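Local coordinates for protein VirX1 (Cyanophage Syn10, PDB 6QGM) that iodinates diverse substrates as a marine viral halogenase, probably with the help of a flavin cofactor, as in other members of the tryptophan halogenase family, at residues A22-C27 with L182-K187; F53-H58 with N365-V370; A118-E123 with Y492-I497; P122-P127 with D500-Y505. All blocks are in the same frame, centred on the assembly; numbering follows the deposited sequence.

Following the chain from the N terminus, interaction 1 returns the loop after helix 169-181 to the end of helix 14-26. Interaction 2 begins inside that span, at helix 52-59, and closes on helix 360-373, so the two cross. They also touch, with Ala22 CB 3.4 Å from Ile366 CG2, where helices 14-26 and 360-373 pack together, probably at the Rossmann-type nucleotide-binding core. Interactions 3 and 4 start at the end of helix 113-120 and in the loop after it, sharing Pro122 and Glu123; they cross both earlier contacts and close on helix 494-512, about 9 Å apart between centres. Interactions 1 and 3, on opposite sides of the chain's centre, are about 57 Å apart between centres.

Interaction 1 of 4, residues A22-C27 with L182-K187; sequences ALSKLC and LPNGVK
Asn184 meets Ser24 from within the Schellman motif that ends helix 169-181, next to a helix of the Rossmann-type core. The motif is defined by Gly185 at positive phi as the C-prime residue: Val186 N bonds to Ala181 O, and Gly185 N lies 2.8 Å from Leu182 O. This sharp reversal turns the Asn184 side chain onto helix 14-26. Its ND2 donates to Ser24 OG at 3.2 Å, with an N-H...O angle of 166° and the oxygen only 3° out of the amide plane, so the bond is nearly straight and uses an N-H in its natural direction. Ser24 OG is placed between its own backbone N and carbonyl carbon (chi1 76°), where it also reaches back to Ala21 O; the hydroxyl thus gives its proton to the helix backbone and accepts from Asn184. Beside this polar pair, Ser24 CB rests 3.6 Å from Val186 CG2, a methyl branch that lies beside its backbone N. Lys25 only brushes the amide, its CB 4.0 Å from Asn184 ND2, while its chain runs off to a salt bridge with Asp61. Ile32 of strand 31-36 touches both Ser24 and Val186, and Lys187 pairs with that strand by backbone bonds; on another flank of helix 14-26, Leu23 and Leu26 pack on Val370 of helix 360-373.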
# COMPACT_ATOMS: atom_id res chain seq x y z
N ALA B 22 25.11 -5.00 -25.95
CA ALA B 22 23.97 -4.10 -25.62
C ALA B 22 24.41 -2.64 -25.71
O ALA B 22 23.78 -1.87 -26.45
CB ALA B 22 23.43 -4.42 -24.26
N LEU B 23 25.47 -2.27 -24.98
CA LEU B 23 25.99 -0.88 -24.92
C LEU B 23 26.44 -0.45 -26.33
O LEU B 23 26.08 0.67 -26.73
CB LEU B 23 27.13 -0.79 -23.90
CG LEU B 23 26.69 -0.84 -22.43
CD1 LEU B 23 27.86 -0.64 -21.48
CD2 LEU B 23 25.60 0.18 -22.12
N SER B 24 27.18 -1.30 -27.04
CA SER B 24 27.76 -0.97 -28.38
C SER B 24 26.63 -0.68 -29.39
O SER B 24 26.81 0.21 -30.24
CB SER B 24 28.68 -2.06 -28.88
OG SER B 24 27.95 -3.19 -29.33
N LYS B 25 25.50 -1.39 -29.28
CA LYS B 25 24.36 -1.32 -30.23
C LYS B 25 23.36 -0.24 -29.79
O LYS B 25 22.99 0.58 -30.65
CB LYS B 25 23.70 -2.70 -30.37
CG LYS B 25 22.49 -2.74 -31.29
CD LYS B 25 22.33 -4.02 -32.05
CE LYS B 25 21.12 -4.01 -32.97
NZ LYS B 25 19.86 -3.76 -32.23
N LEU B 26 22.95 -0.22 -28.51
CA LEU B 26 21.86 0.66 -28.00
C LEU B 26 22.41 2.01 -27.50
O LEU B 26 21.60 2.92 -27.28
CB LEU B 26 21.10 -0.07 -26.89
CG LEU B 26 20.57 -1.46 -27.25
CD1 LEU B 26 19.96 -2.16 -26.05
CD2 LEU B 26 19.54 -1.37 -28.35
N CYS B 27 23.73 2.14 -27.31
CA CYS B 27 24.39 3.38 -26.81
C CYS B 27 25.59 3.71 -27.69
O CYS B 27 26.73 3.74 -27.22
CB CYS B 27 24.79 3.24 -25.34
SG CYS B 27 23.42 2.75 -24.25
N LEU B 182 32.47 -6.49 -31.26
CA LEU B 182 33.72 -6.12 -31.96
C LEU B 182 33.39 -5.31 -33.21
O LEU B 182 33.93 -4.23 -33.39
CB LEU B 182 34.52 -7.39 -32.29
CG LEU B 182 35.08 -8.15 -31.09
CD1 LEU B 182 36.04 -9.23 -31.55
CD2 LEU B 182 35.76 -7.20 -30.12
N PRO B 183 32.49 -5.78 -34.10
CA PRO B 183 32.10 -4.97 -35.26
C PRO B 183 31.70 -3.54 -34.91
O PRO B 183 32.06 -2.65 -35.65
CB PRO B 183 30.91 -5.76 -35.84
CG PRO B 183 31.18 -7.19 -35.45
CD PRO B 183 31.81 -7.09 -34.07
N ASN B 184 31.00 -3.33 -33.78
CA ASN B 184 30.56 -1.99 -33.29
C ASN B 184 31.69 -1.25 -32.56
O ASN B 184 31.43 -0.20 -31.97
CB ASN B 184 29.33 -2.09 -32.38
CG ASN B 184 28.09 -2.52 -33.12
OD1 ASN B 184 28.01 -2.40 -34.35
ND2 ASN B 184 27.10 -3.02 -32.38
N GLY B 185 32.92 -1.77 -32.61
CA GLY B 185 34.13 -1.04 -32.19
C GLY B 185 34.43 -1.19 -30.71
O GLY B 185 35.23 -0.40 -30.19
N VAL B 186 33.84 -2.18 -30.03
CA VAL B 186 34.26 -2.51 -28.64
C VAL B 186 35.73 -2.92 -28.70
O VAL B 186 36.07 -3.81 -29.50
CB VAL B 186 33.40 -3.61 -27.98
CG1 VAL B 186 33.90 -3.98 -26.59
CG2 VAL B 186 31.94 -3.20 -27.89
N LYS B 187 36.57 -2.25 -27.90
CA LYS B 187 38.03 -2.48 -27.81
C LYS B 187 38.29 -3.65 -26.86
O LYS B 187 38.05 -3.51 -25.67
CB LYS B 187 38.73 -1.21 -27.34
CG LYS B 187 40.15 -1.04 -27.83
CD LYS B 187 40.68 0.28 -27.32
CE LYS B 187 40.88 0.27 -25.82
NZ LYS B 187 40.21 1.40 -25.11

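Interaction 2 of 4, residues F53-H58 with N365-V370; sequences FNKFLH and NIENLV
Lys55 reaches out from helix 52-59 to Glu367 with its CG anti to the backbone N (chi1 -175°) and the rest of the chain stretched out, so that its methylenes pass beside the carboxylate: Lys55 CD lies 3.2 Å from Glu367 OE1 before the ammonium reaches the other oxygen. There Lys55 NZ forms a salt bridge with Glu367 OE2 at 3.5 Å, a weak hydrogen bond by its length, and is also near OE1. The two chains cross at about a right angle. Glu367 comes to meet the lysine with CG set between its backbone N and carbonyl carbon (chi1 68°). Glu364, one turn earlier, brings OE1 close to Glu367 OE2, and the nearby lysine probably eases that like-charge pair. Val482 of the second subunit packs on Lys55. The two segments are helices that approach to 7.8 Å between the CA atoms of Phe56 and Glu367, in a family whose flavin-binding core is of Rossmann type; helix 360-373 in turn packs on helix 14-26 of that core, where Ile366 touches Met18 and Thr19. Phe56 follows with its ring directed into the interface, where Ile366 CG2 sits at the ring edge, near its plane, 4.2 Å from Phe56 CE1.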
# COMPACT_ATOMS: atom_id res chain seq x y z
N PHE B 53 14.50 -12.80 -21.20
CA PHE B 53 15.63 -12.98 -22.16
C PHE B 53 15.19 -12.62 -23.58
O PHE B 53 16.04 -12.14 -24.36
CB PHE B 53 16.12 -14.42 -22.12
CG PHE B 53 17.44 -14.69 -22.80
CD1 PHE B 53 18.61 -14.09 -22.37
CD2 PHE B 53 17.52 -15.57 -23.86
CE1 PHE B 53 19.82 -14.35 -22.98
CE2 PHE B 53 18.73 -15.82 -24.49
CZ PHE B 53 19.88 -15.22 -24.04
N ASN B 54 13.92 -12.86 -23.91
CA ASN B 54 13.35 -12.56 -25.25
C ASN B 54 13.45 -11.05 -25.51
O ASN B 54 13.81 -10.67 -26.66
CB ASN B 54 11.93 -13.12 -25.41
CG ASN B 54 11.86 -14.63 -25.51
OD1 ASN B 54 12.17 -15.20 -26.56
ND2 ASN B 54 11.43 -15.27 -24.44
N LYS B 55 13.19 -10.21 -24.50
CA LYS B 55 13.29 -8.73 -24.61
C LYS B 55 14.73 -8.35 -24.99
O LYS B 55 14.89 -7.49 -25.88
CB LYS B 55 12.93 -8.04 -23.28
CG LYS B 55 12.87 -6.53 -23.29
CD LYS B 55 13.23 -5.93 -21.95
CE LYS B 55 12.78 -4.50 -21.87
NZ LYS B 55 12.56 -4.08 -20.46
N PHE B 56 15.72 -8.95 -24.33
CA PHE B 56 17.16 -8.72 -24.60
C PHE B 56 17.43 -9.09 -26.06
O PHE B 56 17.97 -8.25 -26.81
CB PHE B 56 18.03 -9.52 -23.61
CG PHE B 56 19.51 -9.31 -23.80
CD1 PHE B 56 20.15 -8.23 -23.21
CD2 PHE B 56 20.26 -10.17 -24.60
CE1 PHE B 56 21.50 -8.01 -23.43
CE2 PHE B 56 21.61 -9.95 -24.80
CZ PHE B 56 22.23 -8.87 -24.21
N LEU B 57 17.04 -10.29 -26.47
CA LEU B 57 17.27 -10.79 -27.85
C LEU B 57 16.63 -9.82 -28.86
O LEU B 57 17.29 -9.48 -29.86
CB LEU B 57 16.71 -12.20 -27.97
CG LEU B 57 17.51 -13.28 -27.24
CD1 LEU B 57 16.70 -14.56 -27.12
CD2 LEU B 57 18.85 -13.51 -27.94
N HIS B 58 15.39 -9.39 -28.59
CA HIS B 58 14.60 -8.50 -29.48
C HIS B 58 15.30 -7.13 -29.58
O HIS B 58 15.38 -6.60 -30.71
CB HIS B 58 13.13 -8.47 -29.02
CG HIS B 58 12.30 -9.57 -29.61
ND1 HIS B 58 11.69 -9.45 -30.85
CD2 HIS B 58 11.99 -10.82 -29.17
CE1 HIS B 58 11.04 -10.56 -31.14
NE2 HIS B 58 11.21 -11.41 -30.12
N ASN B 365 19.99 -5.47 -15.14
CA ASN B 365 20.97 -4.39 -14.87
C ASN B 365 21.45 -3.78 -16.19
O ASN B 365 21.63 -2.56 -16.23
CB ASN B 365 22.11 -4.85 -13.97
CG ASN B 365 21.68 -4.91 -12.52
OD1 ASN B 365 20.49 -4.81 -12.22
ND2 ASN B 365 22.63 -5.08 -11.60
N ILE B 366 21.62 -4.58 -17.25
CA ILE B 366 22.07 -4.09 -18.58
C ILE B 366 21.00 -3.15 -19.13
O ILE B 366 21.35 -2.02 -19.51
CB ILE B 366 22.40 -5.24 -19.55
CG1 ILE B 366 23.65 -6.01 -19.10
CG2 ILE B 366 22.55 -4.71 -20.97
CD1 ILE B 366 23.92 -7.28 -19.87
N GLU B 367 19.73 -3.59 -19.14
CA GLU B 367 18.59 -2.81 -19.69
C GLU B 367 18.39 -1.53 -18.87
O GLU B 367 18.15 -0.48 -19.50
CB GLU B 367 17.34 -3.67 -19.86
CG GLU B 367 16.66 -4.16 -18.62
CD GLU B 367 15.61 -5.25 -18.86
OE1 GLU B 367 15.72 -5.99 -19.89
OE2 GLU B 367 14.67 -5.37 -18.00
N ASN B 368 18.55 -1.59 -17.55
CA ASN B 368 18.43 -0.42 -16.63
C ASN B 368 19.59 0.57 -16.85
O ASN B 368 19.36 1.80 -16.73
CB ASN B 368 18.32 -0.86 -15.17
CG ASN B 368 17.03 -1.58 -14.86
OD1 ASN B 368 16.13 -1.63 -15.70
ND2 ASN B 368 16.94 -2.15 -13.67
N LEU B 369 20.78 0.07 -17.18
CA LEU B 369 21.96 0.92 -17.49
C LEU B 369 21.75 1.61 -18.84
O LEU B 369 21.97 2.84 -18.90
CB LEU B 369 23.21 0.05 -17.50
CG LEU B 369 24.52 0.81 -17.62
CD1 LEU B 369 24.65 1.81 -16.46
CD2 LEU B 369 25.69 -0.16 -17.66
N VAL B 370 21.36 0.85 -19.87
CA VAL B 370 21.07 1.36 -21.24
C VAL B 370 19.99 2.44 -21.13
O VAL B 370 20.11 3.47 -21.84
CB VAL B 370 20.65 0.23 -22.21
CG1 VAL B 370 20.04 0.78 -23.49
CG2 VAL B 370 21.81 -0.68 -22.55

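Interaction 3 of 4, residues A118-E123 with Y492-I497; sequences ANKYPE and YYYEDI
The CA atoms of Lys120 and Tyr494 come within 8.5 Å where helix 113-120 ends, Tyr121 being the first residue to leave helical angles, and where Tyr494 lies near the N-terminal part of helix 494-512. The contact thus ties the C-terminal end of the earlier helix to one late in the chain. Lys120 bends at chi3 and chi4 and crosses Tyr494 at about a right angle. Its CD packs on Tyr494 CB at 3.9 Å, and Lys120 NZ stands over the Tyr494 ring, 4.9 Å from its centroid and 20° off the normal, a cation-pi contact. The same ammonium has salt bridges to Asp491 and Asp477, while Tyr494 OH bonds to Asp109. Tyr121 extends its ring toward the other helix, with Lys120 CB lying 3.6 Å above the ring centre. Tyr121 OH donates to Glu495 OE2 at 2.6 Å, the carboxylate having folded back at chi2 to receive it; the phenol comes from above the carboxylate plane, 48° out of it. Arg498 adds a cation-pi contact to Tyr121. Two salt bridges hold the Lys120 ammonium and probably favour its charged form, the ring adding a longer cation-pi contact; the phenol bond probably helps stabilise the carboxylate charge on Glu495.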
# COMPACT_ATOMS: atom_id res chain seq x y z
N ALA B 118 -10.90 -29.70 -8.30
CA ALA B 118 -9.98 -30.55 -7.50
C ALA B 118 -10.72 -31.13 -6.28
O ALA B 118 -10.50 -32.32 -5.98
CB ALA B 118 -8.76 -29.77 -7.10
N ASN B 119 -11.57 -30.34 -5.62
CA ASN B 119 -12.33 -30.77 -4.41
C ASN B 119 -13.44 -31.74 -4.81
O ASN B 119 -13.58 -32.78 -4.16
CB ASN B 119 -12.89 -29.57 -3.62
CG ASN B 119 -11.87 -28.93 -2.71
OD1 ASN B 119 -10.93 -29.59 -2.24
ND2 ASN B 119 -12.04 -27.63 -2.44
N LYS B 120 -14.19 -31.39 -5.86
CA LYS B 120 -15.38 -32.16 -6.33
C LYS B 120 -14.94 -33.46 -7.00
O LYS B 120 -15.60 -34.47 -6.78
CB LYS B 120 -16.18 -31.30 -7.29
CG LYS B 120 -16.85 -30.08 -6.68
CD LYS B 120 -17.74 -29.38 -7.70
CE LYS B 120 -18.94 -28.73 -7.05
NZ LYS B 120 -18.51 -27.53 -6.31
N TYR B 121 -13.87 -33.43 -7.80
CA TYR B 121 -13.46 -34.55 -8.69
C TYR B 121 -11.97 -34.83 -8.53
O TYR B 121 -11.20 -34.69 -9.48
CB TYR B 121 -13.85 -34.22 -10.13
CG TYR B 121 -15.24 -33.67 -10.29
CD1 TYR B 121 -16.36 -34.44 -10.02
CD2 TYR B 121 -15.45 -32.37 -10.73
CE1 TYR B 121 -17.64 -33.94 -10.18
CE2 TYR B 121 -16.72 -31.85 -10.89
CZ TYR B 121 -17.83 -32.64 -10.62
OH TYR B 121 -19.07 -32.11 -10.81
N PRO B 122 -11.53 -35.28 -7.34
CA PRO B 122 -10.11 -35.43 -7.02
C PRO B 122 -9.36 -36.34 -8.00
O PRO B 122 -8.27 -35.99 -8.39
CB PRO B 122 -10.09 -36.10 -5.64
CG PRO B 122 -11.46 -35.83 -5.05
CD PRO B 122 -12.40 -35.74 -6.23
N GLU B 123 -9.97 -37.47 -8.37
CA GLU B 123 -9.35 -38.47 -9.28
C GLU B 123 -9.10 -37.85 -10.65
O GLU B 123 -8.13 -38.25 -11.28
CB GLU B 123 -10.22 -39.73 -9.40
CG GLU B 123 -10.43 -40.45 -8.08
CD GLU B 123 -9.16 -40.72 -7.26
OE1 GLU B 123 -8.11 -41.04 -7.87
OE2 GLU B 123 -9.23 -40.59 -6.02
N TYR B 492 -24.03 -27.05 -9.89
CA TYR B 492 -24.31 -28.19 -10.79
C TYR B 492 -23.53 -28.02 -12.10
O TYR B 492 -23.08 -29.06 -12.59
CB TYR B 492 -25.80 -28.46 -11.00
CG TYR B 492 -25.99 -29.70 -11.85
CD1 TYR B 492 -25.64 -30.96 -11.36
CD2 TYR B 492 -26.41 -29.62 -13.18
CE1 TYR B 492 -25.73 -32.10 -12.15
CE2 TYR B 492 -26.50 -30.75 -13.97
CZ TYR B 492 -26.17 -31.99 -13.46
OH TYR B 492 -26.29 -33.10 -14.25
N TYR B 493 -23.32 -26.80 -12.61
CA TYR B 493 -22.64 -26.51 -13.90
C TYR B 493 -21.17 -26.97 -13.91
O TYR B 493 -20.54 -26.97 -15.00
CB TYR B 493 -22.74 -25.02 -14.26
CG TYR B 493 -21.96 -24.06 -13.40
CD1 TYR B 493 -22.44 -23.65 -12.17
CD2 TYR B 493 -20.76 -23.54 -13.84
CE1 TYR B 493 -21.74 -22.75 -11.39
CE2 TYR B 493 -20.05 -22.62 -13.07
CZ TYR B 493 -20.54 -22.22 -11.85
OH TYR B 493 -19.86 -21.32 -11.09
N TYR B 494 -20.62 -27.36 -12.76
CA TYR B 494 -19.24 -27.89 -12.62
C TYR B 494 -19.16 -29.26 -13.29
O TYR B 494 -18.10 -29.58 -13.85
CB TYR B 494 -18.79 -27.83 -11.15
CG TYR B 494 -18.05 -26.56 -10.82
CD1 TYR B 494 -18.72 -25.37 -10.55
CD2 TYR B 494 -16.67 -26.52 -10.87
CE1 TYR B 494 -18.04 -24.20 -10.30
CE2 TYR B 494 -15.96 -25.36 -10.60
CZ TYR B 494 -16.65 -24.19 -10.32
OH TYR B 494 -15.95 -23.04 -10.06
N GLU B 495 -20.24 -30.05 -13.26
CA GLU B 495 -20.35 -31.35 -13.99
C GLU B 495 -20.02 -31.12 -15.47
O GLU B 495 -19.31 -31.96 -16.03
CB GLU B 495 -21.76 -31.93 -13.88
CG GLU B 495 -22.07 -32.47 -12.49
CD GLU B 495 -21.39 -33.79 -12.22
OE1 GLU B 495 -21.52 -34.68 -13.09
OE2 GLU B 495 -20.81 -34.00 -11.10
N ASP B 496 -20.50 -30.01 -16.05
CA ASP B 496 -20.30 -29.66 -17.48
C ASP B 496 -18.86 -29.14 -17.66
O ASP B 496 -18.24 -29.51 -18.67
CB ASP B 496 -21.31 -28.63 -17.98
CG ASP B 496 -22.69 -29.15 -18.29
OD1 ASP B 496 -22.90 -30.40 -18.36
OD2 ASP B 496 -23.55 -28.30 -18.46
N ILE B 497 -18.35 -28.32 -16.73
CA ILE B 497 -16.95 -27.82 -16.82
C ILE B 497 -16.03 -29.04 -16.82
O ILE B 497 -15.12 -29.08 -17.67
CB ILE B 497 -16.60 -26.83 -15.69
CG1 ILE B 497 -17.45 -25.56 -15.76
CG2 ILE B 497 -15.13 -26.48 -15.74
CD1 ILE B 497 -17.18 -24.57 -14.67

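Interaction 4 of 4, residues P122-P127 with D500-Y505; sequences PEDFPP and DWLKHY
Phe125 and Trp501 bring together a type I beta turn, Pro122-Phe125, that follows helix 113-120 and the long helix 494-512 near the C-terminal end of the chain. The turn is closed by Phe125 N to Pro122 O at 3.2 Å; the closest CA atoms across the contact, of Asp124 and Leu502, are 8.0 Å apart, so side chains make the contact. The aromatic contact comes first. The Phe125 ring and the six-membered ring of Trp501 have centroids 5.5 Å apart, and the rings meet at an oblique 38°. The touch is made by Phe125 CE1 against Trp501 CE3 at 3.6 Å, the two side chains running antiparallel and overlapping at their outer atoms. Trp501 holds its CG anti to the backbone N (chi1 -172°), which carries the indole toward the turn; Phe104 meets it edge-to-face and Phe133 of helix 129-134 is a further ring neighbour, so Trp501 has three aromatic neighbours. Leu502 contributes the other van der Waals contacts. Its CD2 lies 4.4 Å from Phe125 CZ, while CD1 packs across Asp124, the two side chains meeting at about a right angle with Leu502 CD1 3.8 Å from Asp124 OD2. The polar element lies just outside the two segments: Asp124 OD2 forms a salt bridge with Arg498 NE, one turn before Leu502 on the same helix, tying the turn to it by charge as well as by packing. On the indole, Tyr505 CB sits 3.9 Å above the plane of Trp501, offset toward the ring's rim.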
# COMPACT_ATOMS: atom_id res chain seq x y z
N PRO B 122 -11.53 -35.28 -7.34
CA PRO B 122 -10.11 -35.43 -7.02
C PRO B 122 -9.36 -36.34 -8.00
O PRO B 122 -8.27 -35.99 -8.39
CB PRO B 122 -10.09 -36.10 -5.64
CG PRO B 122 -11.46 -35.83 -5.05
CD PRO B 122 -12.40 -35.74 -6.23
N GLU B 123 -9.97 -37.47 -8.37
CA GLU B 123 -9.35 -38.47 -9.28
C GLU B 123 -9.10 -37.85 -10.65
O GLU B 123 -8.13 -38.25 -11.28
CB GLU B 123 -10.22 -39.73 -9.40
CG GLU B 123 -10.43 -40.45 -8.08
CD GLU B 123 -9.16 -40.72 -7.26
OE1 GLU B 123 -8.11 -41.04 -7.87
OE2 GLU B 123 -9.23 -40.59 -6.02
N ASP B 124 -9.91 -36.87 -11.07
CA ASP B 124 -9.80 -36.23 -12.42
C ASP B 124 -8.89 -35.00 -12.39
O ASP B 124 -8.47 -34.57 -13.49
CB ASP B 124 -11.17 -35.86 -12.96
CG ASP B 124 -12.06 -37.06 -13.21
OD1 ASP B 124 -11.50 -38.12 -13.58
OD2 ASP B 124 -13.29 -36.91 -13.06
N PHE B 125 -8.61 -34.43 -11.22
CA PHE B 125 -7.91 -33.12 -11.09
C PHE B 125 -6.83 -33.18 -10.01
O PHE B 125 -6.83 -32.39 -9.07
CB PHE B 125 -8.93 -32.00 -10.86
CG PHE B 125 -9.80 -31.73 -12.05
CD1 PHE B 125 -9.38 -30.87 -13.05
CD2 PHE B 125 -11.03 -32.35 -12.17
CE1 PHE B 125 -10.17 -30.65 -14.16
CE2 PHE B 125 -11.83 -32.11 -13.28
CZ PHE B 125 -11.40 -31.26 -14.27
N PRO B 126 -5.83 -34.07 -10.15
CA PRO B 126 -4.65 -34.03 -9.28
C PRO B 126 -3.87 -32.74 -9.49
O PRO B 126 -4.10 -32.04 -10.48
CB PRO B 126 -3.83 -35.25 -9.72
CG PRO B 126 -4.26 -35.47 -11.15
CD PRO B 126 -5.74 -35.15 -11.16
N PRO B 127 -2.94 -32.39 -8.57
CA PRO B 127 -2.19 -31.13 -8.65
C PRO B 127 -1.57 -30.80 -10.03
O PRO B 127 -1.54 -29.63 -10.39
CB PRO B 127 -1.09 -31.33 -7.60
CG PRO B 127 -1.71 -32.25 -6.57
CD PRO B 127 -2.60 -33.18 -7.37
N ASP B 500 -16.58 -31.26 -20.15
CA ASP B 500 -16.13 -30.43 -21.30
C ASP B 500 -14.60 -30.32 -21.27
O ASP B 500 -13.99 -30.51 -22.33
CB ASP B 500 -16.77 -29.04 -21.32
CG ASP B 500 -18.22 -29.05 -21.78
OD1 ASP B 500 -18.70 -30.11 -22.27
OD2 ASP B 500 -18.88 -28.00 -21.65
N TRP B 501 -14.02 -30.03 -20.11
CA TRP B 501 -12.54 -29.87 -20.00
C TRP B 501 -11.86 -31.22 -20.24
O TRP B 501 -10.92 -31.25 -21.07
CB TRP B 501 -12.08 -29.24 -18.68
CG TRP B 501 -10.61 -28.96 -18.77
CD1 TRP B 501 -10.02 -27.90 -19.42
CD2 TRP B 501 -9.53 -29.81 -18.33
NE1 TRP B 501 -8.66 -28.02 -19.36
CE2 TRP B 501 -8.33 -29.16 -18.69
CE3 TRP B 501 -9.46 -31.02 -17.63
CZ2 TRP B 501 -7.08 -29.70 -18.39
CZ3 TRP B 501 -8.23 -31.55 -17.34
CH2 TRP B 501 -7.05 -30.91 -17.72
N LEU B 502 -12.29 -32.30 -19.57
CA LEU B 502 -11.68 -33.65 -19.74
C LEU B 502 -11.70 -34.01 -21.22
O LEU B 502 -10.67 -34.57 -21.72
CB LEU B 502 -12.43 -34.68 -18.89
CG LEU B 502 -12.21 -34.57 -17.38
CD1 LEU B 502 -13.05 -35.59 -16.63
CD2 LEU B 502 -10.74 -34.70 -17.00
N LYS B 503 -12.78 -33.66 -21.92
CA LYS B 503 -12.88 -33.89 -23.39
C LYS B 503 -11.81 -33.04 -24.07
O LYS B 503 -11.06 -33.59 -24.89
CB LYS B 503 -14.28 -33.57 -23.93
CG LYS B 503 -14.60 -34.31 -25.22
CD LYS B 503 -15.49 -33.58 -26.21
CE LYS B 503 -15.29 -34.08 -27.63
NZ LYS B 503 -16.44 -33.69 -28.48
N HIS B 504 -11.71 -31.75 -23.73
CA HIS B 504 -10.77 -30.79 -24.36
C HIS B 504 -9.33 -31.28 -24.14
O HIS B 504 -8.55 -31.17 -25.09
CB HIS B 504 -10.99 -29.35 -23.87
CG HIS B 504 -9.87 -28.42 -24.18
ND1 HIS B 504 -9.79 -27.67 -25.32
CD2 HIS B 504 -8.80 -28.05 -23.45
CE1 HIS B 504 -8.70 -26.93 -25.29
NE2 HIS B 504 -8.07 -27.16 -24.17
N TYR B 505 -9.01 -31.80 -22.96
CA TYR B 505 -7.66 -32.32 -22.63
C TYR B 505 -7.37 -33.50 -23.58
O TYR B 505 -6.37 -33.43 -24.31
CB TYR B 505 -7.54 -32.67 -21.15
CG TYR B 505 -6.32 -33.50 -20.83
CD1 TYR B 505 -5.06 -32.91 -20.72
CD2 TYR B 505 -6.41 -34.87 -20.69
CE1 TYR B 505 -3.93 -33.68 -20.48
CE2 TYR B 505 -5.29 -35.64 -20.44
CZ TYR B 505 -4.05 -35.04 -20.36
OH TYR B 505 -2.95 -35.81 -20.11